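Local coordinates for protein uncharacterized peptidase Lmo0363 (Listeria monocytogenes, PDB 3L4E) that probably acts as a serine-type peptidase of the peptidase E (S51) family, cleaving peptide bonds with a serine nucleophile, at residues A[92-95]-A[96-100]; A[62-65]-A[66-69]. All coordinates share one frame; numbering follows the deposited sequence.

Interaction 1: A[92-95]-A[96-100]; sequences FLLQ and ELKRT
Two different first torsions bring Phe92 and Glu96 together on one flank of the helix: Phe92 carries CG opposite its backbone N (chi1 -176°), swinging the ring toward the next turn, while Glu96 turns CG in beside its own N and bends again at chi2 (-56°). The Glu96 methylene thus lies over one face of the ring, displaced toward the rim, with CG 3.8 Å from the Phe92 centroid in a CH-pi contact. Ring and carboxylate planes are only 18° apart, and the folded chain delivers the two carboxylate oxygens to different partners. Gln95 NE2 gives an almost straight bond to Glu96 OE2 (3.0 Å), which it meets nearly along the C-O axis; the acceptor lies close to the amide plane, although amide and carboxylate planes stand steeply to each other. Gln95 OE1 accepts from the backbone N of Asn144, so the amide is held at both ends and its rotation is fixed. Arg99 grips the other oxygen side-on, with NE and NH2 each 3.0 Å from Glu96 OE1, a salt bridge that should help keep the buried carboxylate ionised. On the other flanks Leu93 and Leu97 form an apolar i to i+4 pair, side by side with CD1 to CD1 4.0 Å, while the aliphatic part of Lys98 crosses Leu94, CE against CG, before NZ hydrogen-bonds to Asn147 O. Regular backbone bonds underlie all of this, and Thr100 OG1 adds a bond to Glu96 O (3.0 Å). Helix 90-100 sets Leu97 against Ala102 and Ile106 of helix 102-111 and Thr100 against Leu70 and Ile73 of helix 70-79, while the Leu93 side chain touches a probable nucleophile elbow at the end of strand 115-119, near Ser120, inferred by similarity to be catalytic.

Interaction 2: A[62-65]-A[66-69]; sequences ELDI and ATES
Glu68 reaches back along the chain to Leu63 and Asp64, and this is the tightly packed side of the turn. Its CG sits beside the backbone N (chi1 -67°) and the chain runs on extended, carrying OE1 to the Asp64 N-H in a bent bond of 2.9 Å and to 3.1 Å from Leu63 CD1. Asp64 O is gripped twice: Glu68 N arrives nearly head-on at 3.1 Å, whereas Thr67 N comes from above the carbonyl plane. Asp64 also turns its carboxylate forward, and OD1 accepts from Ala66 N (3.0 Å), the side-chain-to-backbone bond of an Asx turn; the same oxygen is held by Thr35 OG1. The looser side belongs to Thr67, which is exposed and whose OG1 makes a weak bond to Asp64 O, and to a water that donates to both Ile65 O and Glu68 O, bridging the turn. Ser69 then caps helix 70-79 through Glu72 N. Asp64 and Glu68 thus each accept from a backbone N-H where no regular structure supplies partners, and the salt bridge from Glu68 OE2 to Lys76 probably helps to offset its charge.

Interaction 2 ends before interaction 1 begins along the chain, yet the two meet in space, their centres about 11 Å apart: Ile65 CG2 packs 3.3 Å from Glu96 O, and Arg99 NH2 lies 3.1 Å from Ala66 O. Interaction 1 is largely buried, within a helix held by regular i to i+4 backbone bonds, and its side chains meet through a CH-pi contact, leucine packing and a salt bridge. Interaction 2 is only partly buried and lies away from the presumed catalytic residues; there side-chain oxygens and a water stand in for missing helix or strand partners. Both border helix 70-79, which Thr100 touches from residues 96-100 and Leu63 from 62-65.

Interaction 1: A[92-95]-A[96-100]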
ATOM      1  N   PHE A  92     -10.832  -5.454  -3.184  1.00 18.27           N
ATOM      2  CA  PHE A  92     -11.313  -5.859  -1.867  1.00 15.46           C
ATOM      3  C   PHE A  92     -10.803  -4.909  -0.785  1.00 13.07           C
ATOM      4  O   PHE A  92     -11.559  -4.502   0.108  1.00 16.76           O
ATOM      5  CB  PHE A  92     -10.910  -7.292  -1.544  1.00 17.33           C
ATOM      6  CG  PHE A  92     -11.455  -7.776  -0.242  1.00 18.10           C
ATOM      7  CD1 PHE A  92     -12.814  -8.031  -0.100  1.00 22.79           C
ATOM      8  CD2 PHE A  92     -10.627  -7.942   0.854  1.00 17.96           C
ATOM      9  CE1 PHE A  92     -13.331  -8.460   1.105  1.00 25.34           C
ATOM     10  CE2 PHE A  92     -11.132  -8.372   2.060  1.00 19.40           C
ATOM     11  CZ  PHE A  92     -12.488  -8.629   2.191  1.00 21.47           C
ATOM     12  N   LEU A  93      -9.525  -4.552  -0.873  1.00 15.12           N
ATOM     13  CA  LEU A  93      -8.935  -3.577   0.041  1.00 13.88           C
ATOM     14  C   LEU A  93      -9.711  -2.256   0.054  1.00 12.27           C
ATOM     15  O   LEU A  93     -10.111  -1.763   1.117  1.00 14.05           O
ATOM     16  CB  LEU A  93      -7.469  -3.337  -0.319  1.00 13.59           C
ATOM     17  CG  LEU A  93      -6.723  -2.227   0.429  1.00 13.83           C
ATOM     18  CD1 LEU A  93      -6.610  -2.511   1.922  1.00 15.31           C
ATOM     19  CD2 LEU A  93      -5.344  -2.022  -0.202  1.00 14.35           C
ATOM     20  N   LEU A  94      -9.925  -1.672  -1.118  1.00 14.63           N
ATOM     21  CA  LEU A  94     -10.623  -0.388  -1.192  1.00 16.28           C
ATOM     22  C   LEU A  94     -12.059  -0.532  -0.694  1.00 15.94           C
ATOM     23  O   LEU A  94     -12.578   0.335   0.010  1.00 15.13           O
ATOM     24  CB  LEU A  94     -10.609   0.155  -2.621  1.00 15.65           C
ATOM     25  CG  LEU A  94     -11.207   1.551  -2.804  1.00 16.85           C
ATOM     26  CD1 LEU A  94     -10.493   2.565  -1.927  1.00 19.02           C
ATOM     27  CD2 LEU A  94     -11.161   1.971  -4.284  1.00 18.98           C
ATOM     28  N   GLN A  95     -12.691  -1.640  -1.057  1.00 16.35           N
ATOM     29  CA  GLN A  95     -14.044  -1.923  -0.606  1.00 15.56           C
ATOM     30  C   GLN A  95     -14.154  -1.881   0.914  1.00 17.02           C
ATOM     31  O   GLN A  95     -15.049  -1.246   1.460  1.00 17.36           O
ATOM     32  CB  GLN A  95     -14.502  -3.285  -1.125  1.00 16.67           C
ATOM     33  CG  GLN A  95     -15.864  -3.698  -0.623  1.00 18.18           C
ATOM     34  CD  GLN A  95     -16.258  -5.036  -1.174  1.00 21.07           C
ATOM     35  OE1 GLN A  95     -16.723  -5.129  -2.306  1.00 22.78           O
ATOM     36  NE2 GLN A  95     -16.035  -6.092  -0.395  1.00 25.11           N
ATOM     37  N   GLU A  96     -13.235  -2.553   1.599  1.00 16.08           N
ATOM     38  CA  GLU A  96     -13.298  -2.624   3.054  1.00 15.75           C
ATOM     39  C   GLU A  96     -12.931  -1.290   3.712  1.00 16.35           C
ATOM     40  O   GLU A  96     -13.533  -0.906   4.723  1.00 17.34           O
ATOM     41  CB  GLU A  96     -12.440  -3.780   3.570  1.00 18.43           C
ATOM     42  CG  GLU A  96     -12.929  -5.141   3.066  1.00 21.28           C
ATOM     43  CD  GLU A  96     -14.398  -5.411   3.420  1.00 25.72           C
ATOM     44  OE1 GLU A  96     -14.735  -5.431   4.619  1.00 25.20           O
ATOM     45  OE2 GLU A  96     -15.218  -5.600   2.500  1.00 30.00           O
ATOM     46  N   LEU A  97     -11.974  -0.573   3.129  1.00 16.94           N
ATOM     47  CA  LEU A  97     -11.647   0.762   3.615  1.00 17.87           C
ATOM     48  C   LEU A  97     -12.835   1.719   3.498  1.00 18.22           C
ATOM     49  O   LEU A  97     -13.104   2.494   4.415  1.00 19.73           O
ATOM     50  CB  LEU A  97     -10.438   1.330   2.876  1.00 17.46           C
ATOM     51  CG  LEU A  97      -9.076   0.689   3.162  1.00 18.19           C
ATOM     52  CD1 LEU A  97      -8.024   1.270   2.235  1.00 19.52           C
ATOM     53  CD2 LEU A  97      -8.645   0.872   4.617  1.00 23.32           C
ATOM     54  N   LYS A  98     -13.547   1.674   2.375  1.00 17.52           N
ATOM     55  CA  LYS A  98     -14.718   2.535   2.219  1.00 22.47           C
ATOM     56  C   LYS A  98     -15.878   2.119   3.132  1.00 20.29           C
ATOM     57  O   LYS A  98     -16.539   2.974   3.740  1.00 21.41           O
ATOM     58  CB  LYS A  98     -15.188   2.577   0.763  1.00 20.07           C
ATOM     59  CG  LYS A  98     -14.240   3.279  -0.181  1.00 19.62           C
ATOM     60  CD  LYS A  98     -14.900   3.469  -1.544  1.00 22.30           C
ATOM     61  CE  LYS A  98     -14.010   4.249  -2.496  1.00 29.90           C
ATOM     62  NZ  LYS A  98     -14.713   4.541  -3.779  1.00 32.35           N
ATOM     63  N   ARG A  99     -16.129   0.815   3.228  1.00 19.91           N
ATOM     64  CA  ARG A  99     -17.234   0.304   4.036  1.00 20.22           C
ATOM     65  C   ARG A  99     -17.157   0.765   5.486  1.00 19.64           C
ATOM     66  O   ARG A  99     -18.177   1.034   6.123  1.00 19.62           O
ATOM     67  CB  ARG A  99     -17.286  -1.228   4.010  1.00 22.33           C
ATOM     68  CG  ARG A  99     -18.300  -1.785   5.010  1.00 25.75           C
ATOM     69  CD  ARG A  99     -18.314  -3.304   5.098  1.00 34.83           C
ATOM     70  NE  ARG A  99     -17.081  -3.881   5.632  1.00 39.64           N
ATOM     71  CZ  ARG A  99     -16.807  -4.035   6.927  1.00 38.11           C
ATOM     72  NH1 ARG A  99     -17.663  -3.630   7.855  1.00 34.11           N
ATOM     73  NH2 ARG A  99     -15.659  -4.584   7.297  1.00 43.10           N
ATOM     74  N   THR A 100     -15.938   0.838   6.008  1.00 19.55           N
ATOM     75  CA  THR A 100     -15.729   1.186   7.407  1.00 18.98           C
ATOM     76  C   THR A 100     -15.522   2.670   7.600  1.00 23.45           C
ATOM     77  O   THR A 100     -15.539   3.158   8.722  1.00 27.57           O
ATOM     78  CB  THR A 100     -14.494   0.473   7.968  1.00 21.17           C
ATOM     79  OG1 THR A 100     -13.352   0.793   7.161  1.00 20.51           O
ATOM     80  CG2 THR A 100     -14.706  -1.027   7.968  1.00 23.09           C
TER

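Interaction 2: A[62-65]-A[66-69]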
ATOM      1  N   GLU A  62      -1.161  -6.082  13.949  1.00 24.13           N
ATOM      2  CA  GLU A  62      -2.105  -6.352  12.874  1.00 24.38           C
ATOM      3  C   GLU A  62      -3.467  -5.671  13.055  1.00 24.17           C
ATOM      4  O   GLU A  62      -4.003  -5.587  14.162  1.00 25.50           O
ATOM      5  CB  GLU A  62      -2.270  -7.856  12.678  1.00 30.24           C
ATOM      6  CG  GLU A  62      -0.943  -8.549  12.422  1.00 34.47           C
ATOM      7  CD  GLU A  62      -1.071  -9.738  11.502  1.00 39.07           C
ATOM      8  OE1 GLU A  62      -2.217 -10.082  11.132  1.00 40.51           O
ATOM      9  OE2 GLU A  62      -0.024 -10.325  11.148  1.00 39.48           O
ATOM     10  N   LEU A  63      -4.006  -5.182  11.943  1.00 23.63           N
ATOM     11  CA  LEU A  63      -5.340  -4.594  11.894  1.00 21.65           C
ATOM     12  C   LEU A  63      -6.003  -5.048  10.604  1.00 19.91           C
ATOM     13  O   LEU A  63      -5.596  -4.626   9.521  1.00 24.00           O
ATOM     14  CB  LEU A  63      -5.270  -3.057  11.933  1.00 22.27           C
ATOM     15  CG  LEU A  63      -6.579  -2.274  11.762  1.00 24.70           C
ATOM     16  CD1 LEU A  63      -7.505  -2.525  12.948  1.00 31.82           C
ATOM     17  CD2 LEU A  63      -6.327  -0.770  11.583  1.00 23.09           C
ATOM     18  N   ASP A  64      -6.993  -5.935  10.709  1.00 23.34           N
ATOM     19  CA  ASP A  64      -7.761  -6.346   9.534  1.00 21.73           C
ATOM     20  C   ASP A  64      -9.036  -5.510   9.464  1.00 23.18           C
ATOM     21  O   ASP A  64      -9.976  -5.717  10.229  1.00 25.88           O
ATOM     22  CB  ASP A  64      -8.074  -7.847   9.563  1.00 28.45           C
ATOM     23  CG  ASP A  64      -8.722  -8.350   8.269  1.00 31.36           C
ATOM     24  OD1 ASP A  64      -8.992  -7.542   7.354  1.00 26.82           O
ATOM     25  OD2 ASP A  64      -8.961  -9.570   8.168  1.00 33.98           O
ATOM     26  N   ILE A  65      -9.034  -4.542   8.554  1.00 26.39           N
ATOM     27  CA  ILE A  65     -10.176  -3.665   8.321  1.00 27.24           C
ATOM     28  C   ILE A  65     -11.467  -4.434   8.077  1.00 30.59           C
ATOM     29  O   ILE A  65     -12.550  -3.947   8.386  1.00 29.34           O
ATOM     30  CB  ILE A  65      -9.915  -2.744   7.108  1.00 31.89           C
ATOM     31  CG1 ILE A  65      -8.619  -1.959   7.310  1.00 29.58           C
ATOM     32  CG2 ILE A  65     -11.110  -1.823   6.847  1.00 29.61           C
ATOM     33  CD1 ILE A  65      -8.603  -1.131   8.561  1.00 25.61           C
ATOM     34  N   ALA A  66     -11.351  -5.633   7.520  1.00 27.25           N
ATOM     35  CA  ALA A  66     -12.527  -6.410   7.144  1.00 29.94           C
ATOM     36  C   ALA A  66     -13.292  -6.963   8.342  1.00 29.56           C
ATOM     37  O   ALA A  66     -14.479  -7.260   8.234  1.00 36.24           O
ATOM     38  CB  ALA A  66     -12.136  -7.540   6.196  1.00 31.17           C
ATOM     39  N   THR A  67     -12.619  -7.095   9.483  1.00 30.89           N
ATOM     40  CA  THR A  67     -13.201  -7.809  10.619  1.00 35.47           C
ATOM     41  C   THR A  67     -13.266  -7.037  11.939  1.00 40.93           C
ATOM     42  O   THR A  67     -14.024  -7.407  12.833  1.00 41.95           O
ATOM     43  CB  THR A  67     -12.462  -9.140  10.876  1.00 33.97           C
ATOM     44  OG1 THR A  67     -11.084  -8.875  11.167  1.00 36.86           O
ATOM     45  CG2 THR A  67     -12.554 -10.041   9.660  1.00 36.90           C
ATOM     46  N   GLU A  68     -12.482  -5.974  12.073  1.00 35.45           N
ATOM     47  CA  GLU A  68     -12.418  -5.267  13.351  1.00 35.88           C
ATOM     48  C   GLU A  68     -13.340  -4.050  13.443  1.00 32.67           C
ATOM     49  O   GLU A  68     -13.633  -3.397  12.436  1.00 38.06           O
ATOM     50  CB  GLU A  68     -10.969  -4.909  13.691  1.00 39.11           C
ATOM     51  CG  GLU A  68     -10.124  -6.145  13.976  1.00 49.92           C
ATOM     52  CD  GLU A  68      -8.696  -5.819  14.349  1.00 55.03           C
ATOM     53  OE1 GLU A  68      -7.878  -5.610  13.431  1.00 59.15           O
ATOM     54  OE2 GLU A  68      -8.387  -5.784  15.558  1.00 61.09           O
ATOM     55  N   SER A  69     -13.800  -3.762  14.661  1.00 31.12           N
ATOM     56  CA  SER A  69     -14.704  -2.643  14.916  1.00 33.71           C
ATOM     57  C   SER A  69     -14.055  -1.327  14.514  1.00 36.19           C
ATOM     58  O   SER A  69     -12.834  -1.245  14.393  1.00 39.00           O
ATOM     59  CB  SER A  69     -15.068  -2.594  16.398  1.00 41.09           C
ATOM     60  OG  SER A  69     -13.941  -2.211  17.167  1.00 39.47           O
TER
HETATM   61  O   HOH W   1     -14.887  -4.175  10.102  1.00 41.63           O